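Local coordinates for nucleosome assembly protein 1, putative (Plasmodium falciparum, PDB 3FS3), which probably acts as a histone chaperone of the nucleosome assembly protein family, binding histones and chromatin, at residues A[157-165]-A[174-182]. Residues are numbered along the deposited sequence; the frame is centred on the assembly and turned at random.
Sequences GFILSFYFA and VLTKTYHMK
Leu175 O takes the amide of Phe162 at 2.7 Å (N to O), while CD2 of the Phe162 ring meets the same oxygen edge-on, near the ring plane. Leu175 N returns a bond to Phe162 O, and the hydrogen-bonded pairs Leu160–Lys177 and Phe158–Tyr179 repeat this reciprocal pattern; the bond from Phe158 N to Tyr179 O is the longest (3.2 Å) and most bent (137°). The strands are the central, antiparallel hairpin of the four-stranded sheet. On the face carrying Leu160 and Phe162, which packs against helix 260-289, the Phe158 ring turns back over its own backbone (chi1 66°) and across to Tyr179. Tyr179 CB sits over one face of the Phe158 ring, 3.9 Å from its centroid, a CH-pi contact; the two rings, 23° from parallel, are displaced so far that little of one covers the other. Met181 SD approaches obliquely, 4.0 Å from Phe158 CE2, a Met-aromatic contact. Lys177 NZ makes a salt bridge with Asp270 OD2 of helix 260-289 and Tyr179 OH a hydrogen bond with Asp270 OD1, while Lys177 NZ also hydrogen-bonds Phe240 O. On the other face, Val174 CG1 lies over the centre of the Tyr163 ring. Six reciprocal backbone bonds set the register, and the buried lysine's charge is probably balanced by the helix carboxylate.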
ATOM      1  N   GLY A 157     -15.129   2.879  -7.259  1.00 49.77           N
ATOM      2  CA  GLY A 157     -14.471   3.142  -5.990  1.00 49.85           C
ATOM      3  C   GLY A 157     -15.329   2.827  -4.772  1.00 48.11           C
ATOM      4  O   GLY A 157     -16.092   1.858  -4.770  1.00 47.15           O
ATOM      5  N   PHE A 158     -15.208   3.648  -3.732  1.00 45.41           N
ATOM      6  CA  PHE A 158     -15.978   3.437  -2.512  1.00 41.70           C
ATOM      7  C   PHE A 158     -16.694   4.699  -2.042  1.00 38.90           C
ATOM      8  O   PHE A 158     -16.360   5.814  -2.445  1.00 37.81           O
ATOM      9  CB  PHE A 158     -15.062   2.905  -1.405  1.00 39.33           C
ATOM     10  CG  PHE A 158     -14.015   3.886  -0.955  1.00 38.18           C
ATOM     11  CD1 PHE A 158     -14.272   4.768   0.087  1.00 34.64           C
ATOM     12  CD2 PHE A 158     -12.772   3.931  -1.577  1.00 38.11           C
ATOM     13  CE1 PHE A 158     -13.307   5.676   0.506  1.00 33.35           C
ATOM     14  CE2 PHE A 158     -11.804   4.840  -1.163  1.00 36.98           C
ATOM     15  CZ  PHE A 158     -12.076   5.714  -0.117  1.00 32.02           C
ATOM     16  N   ILE A 159     -17.688   4.513  -1.185  1.00 35.66           N
ATOM     17  CA  ILE A 159     -18.450   5.635  -0.666  1.00 33.23           C
ATOM     18  C   ILE A 159     -18.612   5.543   0.844  1.00 31.27           C
ATOM     19  O   ILE A 159     -19.074   4.531   1.371  1.00 34.23           O
ATOM     20  CB  ILE A 159     -19.831   5.719  -1.374  1.00 32.83           C
ATOM     21  CG1 ILE A 159     -20.734   6.743  -0.684  1.00 36.77           C
ATOM     22  CG2 ILE A 159     -20.470   4.348  -1.442  1.00 34.78           C
ATOM     23  CD1 ILE A 159     -21.592   6.167   0.418  1.00 41.07           C
ATOM     24  N   LEU A 160     -18.203   6.603   1.540  1.00 26.90           N
ATOM     25  CA  LEU A 160     -18.309   6.667   2.995  1.00 22.49           C
ATOM     26  C   LEU A 160     -19.603   7.376   3.395  1.00 22.20           C
ATOM     27  O   LEU A 160     -19.893   8.464   2.909  1.00 22.91           O
ATOM     28  CB  LEU A 160     -17.118   7.427   3.573  1.00 19.17           C
ATOM     29  CG  LEU A 160     -15.741   6.795   3.411  1.00 18.44           C
ATOM     30  CD1 LEU A 160     -14.693   7.762   3.957  1.00 19.97           C
ATOM     31  CD2 LEU A 160     -15.689   5.445   4.136  1.00 16.00           C
ATOM     32  N   SER A 161     -20.384   6.762   4.277  1.00 22.94           N
ATOM     33  CA  SER A 161     -21.640   7.370   4.712  1.00 22.70           C
ATOM     34  C   SER A 161     -21.643   7.657   6.206  1.00 23.34           C
ATOM     35  O   SER A 161     -21.266   6.810   7.013  1.00 25.79           O
ATOM     36  CB  SER A 161     -22.826   6.463   4.369  1.00 25.59           C
ATOM     37  OG  SER A 161     -22.951   6.298   2.968  1.00 30.44           O
ATOM     38  N   PHE A 162     -22.067   8.866   6.555  1.00 24.12           N
ATOM     39  CA  PHE A 162     -22.145   9.321   7.937  1.00 21.96           C
ATOM     40  C   PHE A 162     -23.624   9.554   8.270  1.00 22.67           C
ATOM     41  O   PHE A 162     -24.245  10.495   7.769  1.00 21.48           O
ATOM     42  CB  PHE A 162     -21.341  10.615   8.089  1.00 24.77           C
ATOM     43  CG  PHE A 162     -19.872  10.455   7.781  1.00 26.07           C
ATOM     44  CD1 PHE A 162     -18.931  10.394   8.805  1.00 25.40           C
ATOM     45  CD2 PHE A 162     -19.437  10.327   6.468  1.00 23.07           C
ATOM     46  CE1 PHE A 162     -17.577  10.209   8.524  1.00 28.19           C
ATOM     47  CE2 PHE A 162     -18.087  10.141   6.174  1.00 28.73           C
ATOM     48  CZ  PHE A 162     -17.153  10.082   7.209  1.00 27.12           C
ATOM     49  N   TYR A 163     -24.183   8.682   9.103  1.00 20.85           N
ATOM     50  CA  TYR A 163     -25.585   8.773   9.480  1.00 22.25           C
ATOM     51  C   TYR A 163     -25.750   9.615  10.737  1.00 25.27           C
ATOM     52  O   TYR A 163     -25.105   9.363  11.756  1.00 25.73           O
ATOM     53  CB  TYR A 163     -26.152   7.369   9.699  1.00 23.48           C
ATOM     54  CG  TYR A 163     -26.131   6.519   8.446  1.00 28.54           C
ATOM     55  CD1 TYR A 163     -27.292   6.298   7.699  1.00 28.52           C
ATOM     56  CD2 TYR A 163     -24.937   5.964   7.982  1.00 26.34           C
ATOM     57  CE1 TYR A 163     -27.261   5.550   6.517  1.00 27.86           C
ATOM     58  CE2 TYR A 163     -24.897   5.222   6.810  1.00 28.75           C
ATOM     59  CZ  TYR A 163     -26.058   5.021   6.080  1.00 29.24           C
ATOM     60  OH  TYR A 163     -25.992   4.321   4.898  1.00 34.05           O
ATOM     61  N   PHE A 164     -26.621  10.614  10.662  1.00 21.18           N
ATOM     62  CA  PHE A 164     -26.841  11.504  11.792  1.00 24.26           C
ATOM     63  C   PHE A 164     -28.273  11.451  12.302  1.00 25.97           C
ATOM     64  O   PHE A 164     -29.222  11.336  11.523  1.00 24.44           O
ATOM     65  CB  PHE A 164     -26.525  12.948  11.386  1.00 22.66           C
ATOM     66  CG  PHE A 164     -25.067  13.220  11.185  1.00 25.14           C
ATOM     67  CD1 PHE A 164     -24.291  13.719  12.227  1.00 19.39           C
ATOM     68  CD2 PHE A 164     -24.470  13.002   9.949  1.00 25.46           C
ATOM     69  CE1 PHE A 164     -22.950  14.004  12.042  1.00 23.23           C
ATOM     70  CE2 PHE A 164     -23.123  13.284   9.754  1.00 27.56           C
ATOM     71  CZ  PHE A 164     -22.361  13.788  10.804  1.00 22.52           C
ATOM     72  N   ALA A 165     -28.426  11.537  13.618  1.00 26.39           N
ATOM     73  CA  ALA A 165     -29.751  11.553  14.210  1.00 24.31           C
ATOM     74  C   ALA A 165     -30.274  12.960  13.959  1.00 24.10           C
ATOM     75  O   ALA A 165     -29.509  13.859  13.609  1.00 22.81           O
ATOM     76  CB  ALA A 165     -29.662  11.284  15.709  1.00 24.87           C
ATOM     77  N   VAL A 174     -28.209  11.831   6.322  1.00 25.34           N
ATOM     78  CA  VAL A 174     -26.981  11.143   5.925  1.00 25.02           C
ATOM     79  C   VAL A 174     -26.057  12.014   5.081  1.00 25.32           C
ATOM     80  O   VAL A 174     -26.504  12.689   4.157  1.00 28.59           O
ATOM     81  CB  VAL A 174     -27.278   9.881   5.083  1.00 25.93           C
ATOM     82  CG1 VAL A 174     -25.980   9.183   4.735  1.00 26.90           C
ATOM     83  CG2 VAL A 174     -28.202   8.945   5.839  1.00 28.97           C
ATOM     84  N   LEU A 175     -24.766  11.994   5.398  1.00 21.08           N
ATOM     85  CA  LEU A 175     -23.784  12.744   4.622  1.00 22.65           C
ATOM     86  C   LEU A 175     -22.827  11.708   4.028  1.00 25.74           C
ATOM     87  O   LEU A 175     -22.254  10.894   4.760  1.00 26.15           O
ATOM     88  CB  LEU A 175     -22.997  13.728   5.507  1.00 22.22           C
ATOM     89  CG  LEU A 175     -23.752  14.886   6.166  1.00 21.07           C
ATOM     90  CD1 LEU A 175     -22.742  15.839   6.808  1.00 20.42           C
ATOM     91  CD2 LEU A 175     -24.589  15.628   5.127  1.00 17.34           C
ATOM     92  N   THR A 176     -22.663  11.723   2.709  1.00 25.16           N
ATOM     93  CA  THR A 176     -21.780  10.766   2.054  1.00 23.43           C
ATOM     94  C   THR A 176     -20.639  11.442   1.318  1.00 26.43           C
ATOM     95  O   THR A 176     -20.690  12.632   0.999  1.00 23.59           O
ATOM     96  CB  THR A 176     -22.525   9.919   1.025  1.00 25.15           C
ATOM     97  OG1 THR A 176     -22.834  10.730  -0.113  1.00 25.68           O
ATOM     98  CG2 THR A 176     -23.812   9.365   1.611  1.00 26.21           C
ATOM     99  N   LYS A 177     -19.609  10.655   1.046  1.00 29.06           N
ATOM    100  CA  LYS A 177     -18.435  11.115   0.331  1.00 31.63           C
ATOM    101  C   LYS A 177     -18.066   9.960  -0.593  1.00 33.09           C
ATOM    102  O   LYS A 177     -17.802   8.847  -0.130  1.00 33.15           O
ATOM    103  CB  LYS A 177     -17.299  11.397   1.314  1.00 34.66           C
ATOM    104  CG  LYS A 177     -16.035  11.956   0.680  1.00 33.48           C
ATOM    105  CD  LYS A 177     -16.238  13.375   0.205  1.00 33.62           C
ATOM    106  CE  LYS A 177     -14.966  13.945  -0.420  1.00 34.56           C
ATOM    107  NZ  LYS A 177     -13.954  14.366   0.578  1.00 33.79           N
ATOM    108  N   THR A 178     -18.071  10.221  -1.897  1.00 35.18           N
ATOM    109  CA  THR A 178     -17.753   9.200  -2.886  1.00 36.80           C
ATOM    110  C   THR A 178     -16.367   9.386  -3.499  1.00 37.76           C
ATOM    111  O   THR A 178     -16.062  10.435  -4.061  1.00 37.24           O
ATOM    112  CB  THR A 178     -18.789   9.198  -4.026  1.00 39.56           C
ATOM    113  OG1 THR A 178     -20.107   9.118  -3.471  1.00 39.60           O
ATOM    114  CG2 THR A 178     -18.564   7.998  -4.951  1.00 38.65           C
ATOM    115  N   TYR A 179     -15.529   8.362  -3.381  1.00 38.72           N
ATOM    116  CA  TYR A 179     -14.184   8.409  -3.942  1.00 39.47           C
ATOM    117  C   TYR A 179     -14.152   7.580  -5.219  1.00 41.50           C
ATOM    118  O   TYR A 179     -14.281   6.356  -5.178  1.00 39.57           O
ATOM    119  CB  TYR A 179     -13.165   7.874  -2.932  1.00 35.98           C
ATOM    120  CG  TYR A 179     -12.927   8.832  -1.792  1.00 36.45           C
ATOM    121  CD1 TYR A 179     -11.985   9.855  -1.898  1.00 35.76           C
ATOM    122  CD2 TYR A 179     -13.712   8.778  -0.647  1.00 31.70           C
ATOM    123  CE1 TYR A 179     -11.842  10.808  -0.890  1.00 36.40           C
ATOM    124  CE2 TYR A 179     -13.580   9.719   0.361  1.00 34.12           C
ATOM    125  CZ  TYR A 179     -12.648  10.732   0.237  1.00 36.00           C
ATOM    126  OH  TYR A 179     -12.545  11.669   1.238  1.00 38.70           O
ATOM    127  N   HIS A 180     -14.002   8.265  -6.352  1.00 44.53           N
ATOM    128  CA  HIS A 180     -13.950   7.614  -7.663  1.00 49.03           C
ATOM    129  C   HIS A 180     -12.506   7.303  -8.015  1.00 48.85           C
ATOM    130  O   HIS A 180     -11.666   8.202  -8.059  1.00 47.85           O
ATOM    131  CB  HIS A 180     -14.558   8.532  -8.726  1.00 49.15           C
ATOM    132  CG  HIS A 180     -16.046   8.664  -8.628  1.00 52.04           C
ATOM    133  ND1 HIS A 180     -16.911   7.688  -9.074  1.00 53.71           N
ATOM    134  CD2 HIS A 180     -16.822   9.654  -8.127  1.00 51.06           C
ATOM    135  CE1 HIS A 180     -18.156   8.072  -8.856  1.00 53.24           C
ATOM    136  NE2 HIS A 180     -18.130   9.261  -8.283  1.00 51.36           N
ATOM    137  N   MET A 181     -12.211   6.033  -8.269  1.00 51.14           N
ATOM    138  CA  MET A 181     -10.840   5.654  -8.585  1.00 53.85           C
ATOM    139  C   MET A 181     -10.686   4.547  -9.622  1.00 53.31           C
ATOM    140  O   MET A 181     -11.595   3.742  -9.831  1.00 49.82           O
ATOM    141  CB  MET A 181     -10.137   5.259  -7.296  1.00 55.38           C
ATOM    142  CG  MET A 181     -10.281   6.315  -6.231  1.00 56.02           C
ATOM    143  SD  MET A 181      -9.945   5.664  -4.626  1.00 57.70           S
ATOM    144  CE  MET A 181      -8.148   5.714  -4.660  1.00 55.44           C
ATOM    145  N   LYS A 182      -9.517   4.528 -10.260  1.00 55.54           N
ATOM    146  CA  LYS A 182      -9.187   3.547 -11.293  1.00 56.94           C
ATOM    147  C   LYS A 182      -9.726   2.156 -10.985  1.00 55.56           C
ATOM    148  O   LYS A 182     -10.250   1.482 -11.871  1.00 55.83           O
ATOM    149  CB  LYS A 182      -7.675   3.486 -11.486  1.00 55.53           C
TER